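Local coordinates for protein VAL-1 (Chlorella virus, PDB 3GNE) that cleaves the polysaccharide alginate as a lyase of polysaccharide lyase family 14, with modes of action that depend on pH, at residues Gly57-Ser62 and Phe215-Phe220; Val24-Ser29 and Arg38-Val43; Gly90-Gly95 and Arg116-Glu121; Phe75-Phe80 and Ala233-Phe238. One frame throughout, in Å; residues are numbered along the deposited sequence.

Interaction 1: residues Gly57-Ser62 and Phe215-Phe220; sequences GGFSFS and FDWNTF
Trp217 packs against two phenylalanines of the neighbouring strand, Phe59 and Phe61, and meets each with a different part of its side chain. Its NE1 sits over one face of the Phe59 ring, 3.2 Å from Phe59 CZ, and the two ring planes are inclined at 42°. CB of Trp217 instead makes a CH-pi contact on a face of Phe61, 3.6 Å from the ring centroid. With CG anti to the backbone N (chi1 -177°), the indole is carried over toward Phe59 while CB stays against Phe61. Phe61 CZ in turn reaches the edge of Phe215. This aromatic cluster lines the inner face of an antiparallel sheet in a concanavalin-like beta-sandwich, where broad flat side chains suit the interior; Trp77, Phe235 and Phe238 of the other sheet meet the same indole edge-to-face. On the other face, small Ser60 lets its CB approach Asn218 OD1 to 3.5 Å, while Asp216, salt-bridged to Arg214, and Asn218 hydrogen-bond a glycerol probably left from crystallisation. Trp217 N lies 2.8 Å from Phe61 O, its hydrogen-bond acceptor.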
loop_
_atom_site.group_PDB
_atom_site.type_symbol
_atom_site.label_atom_id
_atom_site.label_comp_id
_atom_site.label_asym_id
_atom_site.label_seq_id
_atom_site.Cartn_x
_atom_site.Cartn_y
_atom_site.Cartn_z
ATOM N N GLY A 57 0.401 8.783 -14.755
ATOM C CA GLY A 57 0.950 9.162 -13.471
ATOM C C GLY A 57 1.337 7.993 -12.608
ATOM O O GLY A 57 0.741 6.906 -12.644
ATOM N N GLY A 58 2.363 8.226 -11.816
ATOM C CA GLY A 58 2.849 7.275 -10.814
ATOM C C GLY A 58 3.700 6.181 -11.420
ATOM O O GLY A 58 4.261 6.312 -12.489
ATOM N N PHE A 59 3.750 5.062 -10.665
ATOM C CA PHE A 59 4.473 3.869 -11.126
ATOM C C PHE A 59 3.980 2.711 -10.270
ATOM O O PHE A 59 3.407 2.936 -9.199
ATOM C CB PHE A 59 6.001 3.997 -11.079
ATOM C CG PHE A 59 6.627 4.004 -9.684
ATOM C CD1 PHE A 59 7.308 2.866 -9.258
ATOM C CD2 PHE A 59 6.546 5.093 -8.827
ATOM C CE1 PHE A 59 7.916 2.793 -8.007
ATOM C CE2 PHE A 59 7.151 5.053 -7.566
ATOM C CZ PHE A 59 7.819 3.910 -7.177
ATOM N N SER A 60 4.248 1.506 -10.765
ATOM C CA SER A 60 3.809 0.320 -10.021
ATOM C C SER A 60 4.826 -0.794 -10.179
ATOM O O SER A 60 5.601 -0.812 -11.108
ATOM C CB SER A 60 2.422 -0.120 -10.533
ATOM O OG SER A 60 2.516 -0.588 -11.853
ATOM N N PHE A 61 4.704 -1.749 -9.227
ATOM C CA PHE A 61 5.441 -3.021 -9.360
ATOM C C PHE A 61 4.853 -3.983 -8.336
ATOM O O PHE A 61 4.223 -3.560 -7.388
ATOM C CB PHE A 61 6.958 -2.865 -9.145
ATOM C CG PHE A 61 7.379 -2.392 -7.776
ATOM C CD1 PHE A 61 7.684 -3.355 -6.789
ATOM C CD2 PHE A 61 7.542 -1.048 -7.476
ATOM C CE1 PHE A 61 8.127 -2.963 -5.545
ATOM C CE2 PHE A 61 7.943 -0.617 -6.208
ATOM C CZ PHE A 61 8.236 -1.608 -5.268
ATOM N N SER A 62 5.101 -5.289 -8.537
ATOM C CA SER A 62 4.796 -6.225 -7.452
ATOM C C SER A 62 6.104 -6.890 -7.028
ATOM O O SER A 62 7.105 -6.828 -7.746
ATOM C CB SER A 62 3.782 -7.274 -7.899
ATOM O OG SER A 62 4.302 -8.024 -9.003
ATOM N N PHE A 215 3.612 -8.157 -2.132
ATOM C CA PHE A 215 3.614 -6.708 -2.025
ATOM C C PHE A 215 3.218 -6.118 -3.361
ATOM O O PHE A 215 3.735 -6.545 -4.401
ATOM C CB PHE A 215 5.029 -6.222 -1.677
ATOM C CG PHE A 215 5.144 -4.708 -1.485
ATOM C CD1 PHE A 215 4.430 -4.058 -0.475
ATOM C CD2 PHE A 215 5.989 -3.995 -2.354
ATOM C CE1 PHE A 215 4.575 -2.674 -0.288
ATOM C CE2 PHE A 215 6.131 -2.625 -2.122
ATOM C CZ PHE A 215 5.451 -1.968 -1.107
ATOM N N ASP A 216 2.274 -5.179 -3.330
ATOM C CA ASP A 216 1.843 -4.553 -4.550
ATOM C C ASP A 216 2.009 -3.054 -4.378
ATOM O O ASP A 216 1.389 -2.425 -3.522
ATOM C CB ASP A 216 0.362 -4.877 -4.785
ATOM C CG ASP A 216 -0.027 -4.511 -6.212
ATOM O OD1 ASP A 216 0.207 -5.326 -7.132
ATOM O OD2 ASP A 216 -0.507 -3.410 -6.474
ATOM N N TRP A 217 2.865 -2.471 -5.193
ATOM C CA TRP A 217 3.120 -1.047 -5.226
ATOM C C TRP A 217 2.370 -0.470 -6.408
ATOM O O TRP A 217 2.539 -0.928 -7.521
ATOM C CB TRP A 217 4.624 -0.749 -5.395
ATOM C CG TRP A 217 4.780 0.745 -5.329
ATOM C CD1 TRP A 217 5.022 1.608 -6.361
ATOM C CD2 TRP A 217 4.696 1.525 -4.132
ATOM N NE1 TRP A 217 5.081 2.875 -5.879
ATOM C CE2 TRP A 217 4.903 2.877 -4.509
ATOM C CE3 TRP A 217 4.500 1.222 -2.793
ATOM C CZ2 TRP A 217 4.895 3.931 -3.585
ATOM C CZ3 TRP A 217 4.491 2.272 -1.863
ATOM C CH2 TRP A 217 4.696 3.580 -2.264
ATOM N N ASN A 218 1.534 0.528 -6.219
ATOM C CA ASN A 218 0.872 1.143 -7.366
ATOM C C ASN A 218 0.383 2.505 -6.915
ATOM O O ASN A 218 -0.635 2.637 -6.268
ATOM C CB ASN A 218 -0.280 0.266 -7.837
ATOM C CG ASN A 218 -0.754 0.718 -9.202
ATOM O OD1 ASN A 218 -0.421 1.790 -9.679
ATOM N ND2 ASN A 218 -1.532 -0.132 -9.835
ATOM N N THR A 219 1.203 3.536 -7.233
ATOM C CA THR A 219 0.915 4.859 -6.691
ATOM C C THR A 219 0.284 5.719 -7.781
ATOM O O THR A 219 0.723 5.760 -8.927
ATOM C CB THR A 219 2.181 5.498 -6.114
ATOM O OG1 THR A 219 1.801 6.776 -5.534
ATOM C CG2 THR A 219 3.302 5.779 -7.124
ATOM N N PHE A 220 -0.818 6.360 -7.403
ATOM C CA PHE A 220 -1.623 7.172 -8.333
ATOM C C PHE A 220 -2.603 7.960 -7.538
ATOM O O PHE A 220 -2.907 7.590 -6.370
ATOM C CB PHE A 220 -2.341 6.252 -9.358
ATOM C CG PHE A 220 -3.238 5.216 -8.718
ATOM C CD1 PHE A 220 -2.711 3.941 -8.436
ATOM C CD2 PHE A 220 -4.581 5.501 -8.394
ATOM C CE1 PHE A 220 -3.529 2.993 -7.830
ATOM C CE2 PHE A 220 -5.380 4.540 -7.803
ATOM C CZ PHE A 220 -4.849 3.274 -7.517
#

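Interaction 2: residues Val24-Ser29 and Arg38-Val43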
loop_
_atom_site.group_PDB
_atom_site.type_symbol
_atom_site.label_atom_id
_atom_site.label_comp_id
_atom_site.label_asym_id
_atom_site.label_seq_id
_atom_site.Cartn_x
_atom_site.Cartn_y
_atom_site.Cartn_z
ATOM N N VAL A 24 6.737 -4.258 -13.417
ATOM C CA VAL A 24 7.090 -2.821 -13.203
ATOM C C VAL A 24 6.453 -1.985 -14.293
ATOM O O VAL A 24 6.728 -2.172 -15.485
ATOM C CB VAL A 24 8.601 -2.649 -13.200
ATOM C CG1 VAL A 24 8.979 -1.180 -12.909
ATOM C CG2 VAL A 24 9.284 -3.567 -12.169
ATOM N N ASN A 25 5.609 -1.058 -13.888
ATOM C CA ASN A 25 5.140 -0.028 -14.848
ATOM C C ASN A 25 5.840 1.267 -14.431
ATOM O O ASN A 25 5.417 1.899 -13.455
ATOM C CB ASN A 25 3.644 0.176 -14.801
ATOM C CG ASN A 25 2.890 -0.959 -15.349
ATOM O OD1 ASN A 25 2.358 -0.930 -16.460
ATOM N ND2 ASN A 25 2.842 -2.059 -14.604
ATOM N N MET A 26 6.907 1.617 -15.158
ATOM C CA MET A 26 7.647 2.840 -14.808
ATOM C C MET A 26 6.911 4.097 -15.302
ATOM O O MET A 26 7.044 5.131 -14.664
ATOM C CB MET A 26 9.061 2.848 -15.385
ATOM C CG MET A 26 10.026 1.862 -14.742
ATOM S SD MET A 26 10.136 1.953 -12.970
ATOM C CE MET A 26 10.917 3.512 -12.557
ATOM N N LYS A 27 6.189 3.977 -16.400
ATOM C CA LYS A 27 5.417 5.139 -16.898
ATOM C C LYS A 27 6.396 6.278 -17.131
ATOM O O LYS A 27 7.416 6.079 -17.841
ATOM C CB LYS A 27 4.246 5.487 -15.981
ATOM C CG LYS A 27 3.269 4.289 -15.879
ATOM C CD LYS A 27 2.191 4.673 -14.845
ATOM C CE LYS A 27 1.180 3.655 -14.589
ATOM N NZ LYS A 27 0.060 4.148 -13.797
ATOM N N LYS A 28 6.129 7.471 -16.581
ATOM C CA LYS A 28 7.013 8.630 -16.687
ATOM C C LYS A 28 7.923 8.784 -15.484
ATOM O O LYS A 28 8.613 9.796 -15.390
ATOM C CB LYS A 28 6.182 9.924 -16.817
ATOM C CG LYS A 28 5.501 9.967 -18.199
ATOM C CD LYS A 28 4.773 11.311 -18.316
ATOM C CE LYS A 28 4.240 11.392 -19.749
ATOM N NZ LYS A 28 3.883 12.818 -20.051
ATOM N N SER A 29 7.896 7.801 -14.597
ATOM C CA SER A 29 8.748 7.849 -13.404
ATOM C C SER A 29 10.148 7.321 -13.700
ATOM O O SER A 29 10.370 6.715 -14.754
ATOM C CB SER A 29 8.089 7.054 -12.287
ATOM O OG SER A 29 6.807 7.636 -11.961
ATOM N N ARG A 38 19.033 6.989 -3.280
ATOM C CA ARG A 38 18.559 6.368 -4.522
ATOM C C ARG A 38 17.043 6.290 -4.387
ATOM O O ARG A 38 16.630 5.708 -3.378
ATOM C CB ARG A 38 19.217 4.996 -4.734
ATOM C CG ARG A 38 19.117 4.559 -6.187
ATOM C CD ARG A 38 20.058 5.377 -7.060
ATOM N NE ARG A 38 20.100 4.930 -8.432
ATOM C CZ ARG A 38 20.268 5.611 -9.553
ATOM N NH1 ARG A 38 20.436 6.915 -9.560
ATOM N NH2 ARG A 38 20.276 5.031 -10.748
ATOM N N VAL A 39 16.306 6.897 -5.297
ATOM C CA VAL A 39 14.871 7.026 -5.153
ATOM C C VAL A 39 14.180 6.671 -6.454
ATOM O O VAL A 39 14.788 6.547 -7.500
ATOM C CB VAL A 39 14.508 8.502 -4.810
ATOM C CG1 VAL A 39 15.327 9.002 -3.626
ATOM C CG2 VAL A 39 14.685 9.403 -6.019
ATOM N N VAL A 40 12.833 6.535 -6.359
ATOM C CA VAL A 40 12.022 6.629 -7.569
ATOM C C VAL A 40 11.359 8.005 -7.526
ATOM O O VAL A 40 10.696 8.370 -6.552
ATOM C CB VAL A 40 10.955 5.529 -7.677
ATOM C CG1 VAL A 40 10.237 5.671 -9.024
ATOM C CG2 VAL A 40 11.583 4.147 -7.572
ATOM N N LYS A 41 11.607 8.775 -8.606
ATOM C CA LYS A 41 10.902 10.028 -8.833
ATOM C C LYS A 41 9.561 9.639 -9.472
ATOM O O LYS A 41 9.553 9.224 -10.638
ATOM C CB LYS A 41 11.710 10.942 -9.733
ATOM C CG LYS A 41 11.065 12.294 -10.055
ATOM C CD LYS A 41 11.894 12.998 -11.156
ATOM C CE LYS A 41 11.551 14.450 -11.318
ATOM N NZ LYS A 41 12.596 15.246 -12.022
ATOM N N ALA A 42 8.515 9.734 -8.695
ATOM C CA ALA A 42 7.145 9.426 -9.178
ATOM C C ALA A 42 6.567 10.652 -9.859
ATOM O O ALA A 42 6.406 11.724 -9.200
ATOM C CB ALA A 42 6.262 9.053 -8.003
ATOM N N VAL A 43 6.295 10.503 -11.136
ATOM C CA VAL A 43 5.790 11.639 -11.928
ATOM C C VAL A 43 4.310 11.486 -12.119
ATOM O O VAL A 43 3.836 10.491 -12.664
ATOM C CB VAL A 43 6.517 11.654 -13.276
ATOM C CG1 VAL A 43 5.881 12.662 -14.231
ATOM C CG2 VAL A 43 7.998 11.957 -13.071
HETATM O O HOH W 1 4.406 8.350 -14.436
#
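A type II' beta turn from Met26 to Ser29, closed by the bond from Ser29 N to Met26 O, brings the chain leaving strand 21-25 against the end of strand 37-44, where Ser29 and Ala42 are nearest, their CA atoms 4.8 Å apart. Ser29 is the polar centre of the contact. Its OG is turned away from its own carbonyl carbon (chi1 -61°) and accepts a nearly straight hydrogen bond from Val43 N, at 3.0 Å and 165°. The same hydroxyl is also hydrogen-bonded to Gly58 O, just ahead of strand 59-63, so one small side chain ties together three pieces of backbone. Serine suits this buried place because its CB must also fit close to Lys41 O, at 3.1 Å. Val43 leans its CG2 on Lys28 O, while its CG1 rests 3.8 Å from Lys28 CB; the lysine chain then runs out, extended, to a salt bridge with Asp45. At the start of the turn the bent side chain of Met26, in the conformer given, brings CE to 4.2 Å from Val40 CG1, a light apolar touch. A water accepts from Lys28 N and donates to Val43 O, which lies 2.8 Å from it. With a single direct bond and a single bridging water between the segments, the turn is fastened at its serine end, in place of the continuous backbone pairing of neighbouring strands.

Interaction 3: residues Gly90-Gly95 and Arg116-Glu121. With FLC (citrate anion), chain C.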
loop_
_atom_site.group_PDB
_atom_site.type_symbol
_atom_site.label_atom_id
_atom_site.label_comp_id
_atom_site.label_asym_id
_atom_site.label_seq_id
_atom_site.Cartn_x
_atom_site.Cartn_y
_atom_site.Cartn_z
ATOM N N GLY A 90 -6.685 12.616 -2.193
ATOM C CA GLY A 90 -6.056 11.379 -1.788
ATOM C C GLY A 90 -5.589 10.524 -2.962
ATOM O O GLY A 90 -5.740 10.872 -4.168
ATOM N N GLY A 91 -4.954 9.413 -2.655
ATOM C CA GLY A 91 -4.349 8.550 -3.660
ATOM C C GLY A 91 -3.704 7.382 -2.970
ATOM O O GLY A 91 -3.761 7.258 -1.735
ATOM N N LYS A 92 -3.070 6.539 -3.764
ATOM C CA LYS A 92 -2.499 5.309 -3.240
ATOM C C LYS A 92 -0.973 5.344 -3.180
ATOM O O LYS A 92 -0.325 5.935 -4.041
ATOM C CB LYS A 92 -2.844 4.120 -4.173
ATOM C CG LYS A 92 -4.186 3.482 -3.902
ATOM C CD LYS A 92 -5.355 4.429 -4.117
ATOM C CE LYS A 92 -6.643 3.612 -3.943
ATOM N NZ LYS A 92 -7.818 4.568 -4.014
ATOM N N HIS A 93 -0.452 4.598 -2.219
ATOM C CA HIS A 93 0.959 4.197 -2.224
ATOM C C HIS A 93 1.055 2.746 -2.650
ATOM O O HIS A 93 1.307 2.444 -3.817
ATOM C CB HIS A 93 1.581 4.412 -0.833
ATOM C CG HIS A 93 1.894 5.847 -0.552
ATOM N ND1 HIS A 93 2.524 6.190 0.623
ATOM C CD2 HIS A 93 1.663 6.988 -1.247
ATOM C CE1 HIS A 93 2.673 7.505 0.608
ATOM N NE2 HIS A 93 2.163 8.039 -0.493
ATOM N N GLY A 94 0.782 1.807 -1.724
ATOM C CA GLY A 94 0.832 0.389 -2.017
ATOM C C GLY A 94 0.547 -0.381 -0.748
ATOM O O GLY A 94 0.167 0.195 0.266
ATOM N N GLY A 95 0.745 -1.691 -0.808
ATOM C CA GLY A 95 0.469 -2.493 0.406
ATOM C C GLY A 95 0.544 -3.956 0.037
ATOM O O GLY A 95 1.241 -4.373 -0.875
ATOM N N ARG A 116 -3.803 -1.569 2.011
ATOM C CA ARG A 116 -2.973 -0.570 1.366
ATOM C C ARG A 116 -2.933 0.719 2.167
ATOM O O ARG A 116 -3.830 1.025 2.936
ATOM C CB ARG A 116 -3.512 -0.233 -0.020
ATOM C CG ARG A 116 -3.210 -1.338 -1.039
ATOM C CD ARG A 116 -3.654 -0.916 -2.465
ATOM N NE ARG A 116 -5.156 -0.965 -2.472
ATOM C CZ ARG A 116 -5.912 -0.544 -3.481
ATOM N NH1 ARG A 116 -5.332 0.007 -4.571
ATOM N NH2 ARG A 116 -7.253 -0.638 -3.458
ATOM N N ILE A 117 -1.873 1.492 1.915
ATOM C CA ILE A 117 -1.816 2.866 2.376
ATOM C C ILE A 117 -2.394 3.778 1.314
ATOM O O ILE A 117 -2.001 3.683 0.110
ATOM C CB ILE A 117 -0.334 3.277 2.591
ATOM C CG1 ILE A 117 0.292 2.531 3.774
ATOM C CG2 ILE A 117 -0.244 4.795 2.740
ATOM C CD1 ILE A 117 -0.238 2.944 5.153
ATOM N N MET A 118 -3.281 4.676 1.723
ATOM C CA MET A 118 -3.657 5.823 0.917
ATOM C C MET A 118 -3.252 7.115 1.635
ATOM O O MET A 118 -3.317 7.227 2.849
ATOM C CB MET A 118 -5.164 5.950 0.695
ATOM C CG MET A 118 -5.649 5.073 -0.469
ATOM S SD MET A 118 -7.436 5.302 -0.725
ATOM C CE MET A 118 -7.510 6.960 -1.399
ATOM N N TRP A 119 -2.874 8.101 0.816
ATOM C CA TRP A 119 -2.839 9.473 1.318
ATOM C C TRP A 119 -4.235 10.068 1.180
ATOM O O TRP A 119 -5.079 9.506 0.463
ATOM C CB TRP A 119 -1.778 10.316 0.651
ATOM C CG TRP A 119 -2.064 10.935 -0.696
ATOM C CD1 TRP A 119 -2.734 12.109 -0.910
ATOM C CD2 TRP A 119 -1.695 10.445 -1.998
ATOM N NE1 TRP A 119 -2.821 12.402 -2.261
ATOM C CE2 TRP A 119 -2.177 11.373 -2.948
ATOM C CE3 TRP A 119 -1.016 9.311 -2.454
ATOM C CZ2 TRP A 119 -2.001 11.231 -4.321
ATOM C CZ3 TRP A 119 -0.837 9.160 -3.809
ATOM C CH2 TRP A 119 -1.324 10.106 -4.739
ATOM N N GLN A 120 -4.457 11.190 1.845
ATOM C CA GLN A 120 -5.739 11.846 1.893
ATOM C C GLN A 120 -5.515 13.333 1.653
ATOM O O GLN A 120 -4.409 13.820 1.499
ATOM C CB GLN A 120 -6.370 11.680 3.285
ATOM C CG GLN A 120 -6.578 10.188 3.659
ATOM C CD GLN A 120 -7.792 9.640 2.923
ATOM O OE1 GLN A 120 -7.719 9.135 1.755
ATOM N NE2 GLN A 120 -8.881 9.706 3.613
ATOM N N GLU A 121 -6.611 14.087 1.597
ATOM C CA GLU A 121 -6.536 15.524 1.584
ATOM C C GLU A 121 -5.562 16.046 2.653
ATOM O O GLU A 121 -5.464 15.487 3.738
ATOM C CB GLU A 121 -7.916 16.118 1.908
ATOM C CG GLU A 121 -8.954 15.906 0.827
ATOM C CD GLU A 121 -10.278 16.455 1.290
ATOM O OE1 GLU A 121 -11.276 15.708 1.240
ATOM O OE2 GLU A 121 -10.310 17.638 1.673
HETATM C CAC FLC C . -8.378 0.923 -6.412
HETATM C CA FLC C . -9.464 1.491 -7.305
HETATM C CB FLC C . -9.976 2.819 -6.733
HETATM C CBC FLC C . -10.562 2.506 -5.359
HETATM C CG FLC C . -11.071 3.351 -7.653
HETATM C CGC FLC C . -11.690 4.681 -7.197
HETATM O OA1 FLC C . -7.330 1.536 -6.296
HETATM O OA2 FLC C . -8.616 -0.129 -5.845
HETATM O OB1 FLC C . -9.911 2.893 -4.369
HETATM O OB2 FLC C . -11.622 1.832 -5.295
HETATM O OG1 FLC C . -11.558 5.033 -6.029
HETATM O OG2 FLC C . -12.356 5.319 -8.063
HETATM O OHB FLC C . -8.903 3.743 -6.688
#
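Lys92 and Arg116 reach across the sheet surface to the same citrate, probably taken up from the crystallisation liquor. Lys92 NZ donates to citrate OB1 at 2.7 Å and to the citrate hydroxyl OHB, while Arg116 grips one carboxylate at both ends, NH2 to OA2 at 2.8 Å and NH1 to OA1 at 3.1 Å. The carboxylate carbon lies in the guanidinium plane. Tyr128, Tyr130, Gly105 and His147 complete the anion's site; a basic pocket of this kind would be consistent with the binding of acidic alginate, although that is an inference. Beneath it, strands 91-95 and 116-119 run antiparallel in the concave sheet expected of this jelly-roll-like fold, and a beta bulge between Lys92 and Gly95 shifts their register by one residue. His93 N still bonds to Ile117 O and Ile117 N to Gly94 O. Met118 runs alongside Lys92, its SD 3.4 Å from Lys92 NZ. On the other face the indole of Trp119 folds back over the glycines: Gly91 CA stands 3.3 Å from the centroid of the six-membered ring, almost on its normal, a closeness that glycine's lack of a side chain allows. His93 CD2 meets the same indole at its edge, 3.7 Å from Trp119 CE3.

Interaction 4: residues Phe75-Phe80 and Ala233-Phe238; sequences FAWEVF and AYFTNF
Val79 CG2 lies over one face of the Phe235 ring in a CH-pi contact, 3.7 Å from its centroid, while Trp77 CD1 meets the edge of that ring in plane, 4.0 Å from Phe235 CD1. Trp77 CB covers a face of Phe238 in a second CH-pi contact, 4.1 Å from the centroid. Strands 75-80 and 233-238 are antiparallel neighbours in one sheet of the beta-sandwich, and these groups form its inner face: flat rings and a branched valine fill the space between the sheets, where His93 of the facing sheet packs edge-to-face with Phe235. Val79 points CG2 at the ring because that methyl is anti to its backbone N. On the other side of the sheet Phe80 and Tyr234 run side by side, both also meeting the ring of Phe34. Two hydrogen-bonded pairs, Glu78 with Thr236 and Phe80 with Tyr234, hold the backbones together. The pattern then breaks at Asn237, whose positive phi (58°) is one that asparagine tolerates better than most residues. Glu78 suits this partly exposed position, since its extended chain reaches the asparagine amide. Asn237 ND2 donates to Glu78 OE2 at 2.9 Å, approaching from above the carboxylate plane, 48° out of it.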
loop_
_atom_site.group_PDB
_atom_site.type_symbol
_atom_site.label_atom_id
_atom_site.label_comp_id
_atom_site.label_asym_id
_atom_site.label_seq_id
_atom_site.Cartn_x
_atom_site.Cartn_y
_atom_site.Cartn_z
ATOM N N PHE A 75 5.565 -3.900 5.370
ATOM C CA PHE A 75 6.339 -3.226 4.342
ATOM C C PHE A 75 6.431 -1.749 4.719
ATOM O O PHE A 75 5.513 -1.183 5.368
ATOM C CB PHE A 75 5.675 -3.382 2.952
ATOM C CG PHE A 75 5.972 -4.803 2.420
ATOM C CD1 PHE A 75 7.166 -5.040 1.760
ATOM C CD2 PHE A 75 5.061 -5.825 2.607
ATOM C CE1 PHE A 75 7.501 -6.321 1.318
ATOM C CE2 PHE A 75 5.339 -7.113 2.150
ATOM C CZ PHE A 75 6.524 -7.300 1.470
ATOM N N ALA A 76 7.541 -1.157 4.335
ATOM C CA ALA A 76 7.812 0.230 4.752
ATOM C C ALA A 76 8.521 0.960 3.615
ATOM O O ALA A 76 9.170 0.327 2.769
ATOM C CB ALA A 76 8.678 0.224 5.998
ATOM N N TRP A 77 8.368 2.260 3.578
ATOM C CA TRP A 77 9.017 3.090 2.553
ATOM C C TRP A 77 9.024 4.516 3.073
ATOM O O TRP A 77 8.358 4.810 4.089
ATOM C CB TRP A 77 8.311 3.044 1.179
ATOM C CG TRP A 77 6.841 3.352 1.277
ATOM C CD1 TRP A 77 6.248 4.588 1.168
ATOM C CD2 TRP A 77 5.772 2.435 1.521
ATOM N NE1 TRP A 77 4.870 4.483 1.321
ATOM C CE2 TRP A 77 4.558 3.164 1.540
ATOM C CE3 TRP A 77 5.730 1.025 1.723
ATOM C CZ2 TRP A 77 3.306 2.568 1.752
ATOM C CZ3 TRP A 77 4.471 0.446 1.929
ATOM C CH2 TRP A 77 3.300 1.191 1.947
ATOM N N GLU A 78 9.775 5.360 2.396
ATOM C CA GLU A 78 9.788 6.780 2.755
ATOM C C GLU A 78 9.372 7.598 1.565
ATOM O O GLU A 78 9.671 7.229 0.420
ATOM C CB GLU A 78 11.207 7.220 3.194
ATOM C CG GLU A 78 11.601 6.363 4.438
ATOM C CD GLU A 78 13.025 6.650 4.842
ATOM O OE1 GLU A 78 13.548 7.724 4.512
ATOM O OE2 GLU A 78 13.657 5.850 5.544
ATOM N N VAL A 79 8.669 8.710 1.808
ATOM C CA VAL A 79 8.244 9.571 0.674
ATOM C C VAL A 79 8.456 11.039 0.986
ATOM O O VAL A 79 8.223 11.515 2.079
ATOM C CB VAL A 79 6.769 9.273 0.376
ATOM C CG1 VAL A 79 5.902 9.601 1.605
ATOM C CG2 VAL A 79 6.315 10.051 -0.859
ATOM N N PHE A 80 8.967 11.742 -0.013
ATOM C CA PHE A 80 9.255 13.168 0.043
ATOM C C PHE A 80 8.312 13.893 -0.937
ATOM O O PHE A 80 8.341 13.605 -2.145
ATOM C CB PHE A 80 10.702 13.366 -0.348
ATOM C CG PHE A 80 11.277 14.766 -0.169
ATOM C CD1 PHE A 80 12.197 14.985 0.864
ATOM C CD2 PHE A 80 10.974 15.842 -0.975
ATOM C CE1 PHE A 80 12.781 16.223 1.009
ATOM C CE2 PHE A 80 11.551 17.092 -0.837
ATOM C CZ PHE A 80 12.471 17.304 0.166
ATOM N N ALA A 233 6.746 13.316 -6.633
ATOM C CA ALA A 233 7.116 12.940 -5.286
ATOM C C ALA A 233 8.252 11.937 -5.402
ATOM O O ALA A 233 8.424 11.311 -6.455
ATOM C CB ALA A 233 5.937 12.363 -4.518
ATOM N N TYR A 234 8.986 11.743 -4.315
ATOM C CA TYR A 234 10.083 10.785 -4.364
ATOM C C TYR A 234 9.886 9.681 -3.325
ATOM O O TYR A 234 9.573 9.972 -2.172
ATOM C CB TYR A 234 11.431 11.470 -4.101
ATOM C CG TYR A 234 11.698 12.635 -5.018
ATOM C CD1 TYR A 234 12.354 12.458 -6.234
ATOM C CD2 TYR A 234 11.284 13.925 -4.650
ATOM C CE1 TYR A 234 12.589 13.541 -7.083
ATOM C CE2 TYR A 234 11.531 14.991 -5.479
ATOM C CZ TYR A 234 12.186 14.798 -6.684
ATOM O OH TYR A 234 12.418 15.918 -7.487
ATOM N N PHE A 235 10.089 8.441 -3.728
ATOM C CA PHE A 235 9.958 7.308 -2.828
ATOM C C PHE A 235 11.304 6.607 -2.689
ATOM O O PHE A 235 12.063 6.480 -3.636
ATOM C CB PHE A 235 8.923 6.286 -3.432
ATOM C CG PHE A 235 7.497 6.818 -3.353
ATOM C CD1 PHE A 235 6.695 6.604 -2.254
ATOM C CD2 PHE A 235 6.988 7.542 -4.444
ATOM C CE1 PHE A 235 5.380 7.081 -2.205
ATOM C CE2 PHE A 235 5.679 8.025 -4.411
ATOM C CZ PHE A 235 4.866 7.808 -3.289
ATOM N N THR A 236 11.584 6.134 -1.486
ATOM C CA THR A 236 12.889 5.485 -1.272
ATOM C C THR A 236 12.799 4.506 -0.137
ATOM O O THR A 236 11.842 4.502 0.621
ATOM C CB THR A 236 13.970 6.576 -0.995
ATOM O OG1 THR A 236 15.274 5.987 -1.092
ATOM C CG2 THR A 236 13.761 7.218 0.392
ATOM N N ASN A 237 13.849 3.688 0.006
ATOM C CA ASN A 237 14.043 2.850 1.171
ATOM C C ASN A 237 12.861 1.904 1.378
ATOM O O ASN A 237 12.287 1.836 2.478
ATOM C CB ASN A 237 14.287 3.695 2.444
ATOM C CG ASN A 237 15.008 2.857 3.480
ATOM O OD1 ASN A 237 15.653 1.851 3.185
ATOM N ND2 ASN A 237 14.883 3.287 4.755
ATOM N N PHE A 238 12.500 1.176 0.350
ATOM C CA PHE A 238 11.456 0.156 0.469
ATOM C C PHE A 238 12.009 -1.028 1.254
ATOM O O PHE A 238 13.042 -1.594 0.887
ATOM C CB PHE A 238 11.053 -0.339 -0.936
ATOM C CG PHE A 238 10.266 0.696 -1.716
ATOM C CD1 PHE A 238 8.877 0.689 -1.655
ATOM C CD2 PHE A 238 10.880 1.651 -2.509
ATOM C CE1 PHE A 238 8.150 1.632 -2.439
ATOM C CE2 PHE A 238 10.198 2.577 -3.259
ATOM C CZ PHE A 238 8.809 2.567 -3.203
#

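Overall arrangement
Interactions 1 and 3 belong to one seven-stranded antiparallel sheet, in which strands 212-221 and 91-99 are neighbours; interaction 4 lies in the facing sheet, where strand 231-241 pairs with strands 72-80 and 37-44. Interaction 2 links the chain leaving edge strand 21-25 of the first sheet to strand 37-44 of the second. Centres of interactions 1 and 4 are about 12 Å apart, bridged by aromatic side chains, and those of 2 and 3 about 16 Å apart without touching. Along the chain interaction 2 closes first, the segments of 1 and 4 then alternate, and interaction 3 falls between their halves. Distant sequence thus builds one sandwich core beneath the citrate-binding surface.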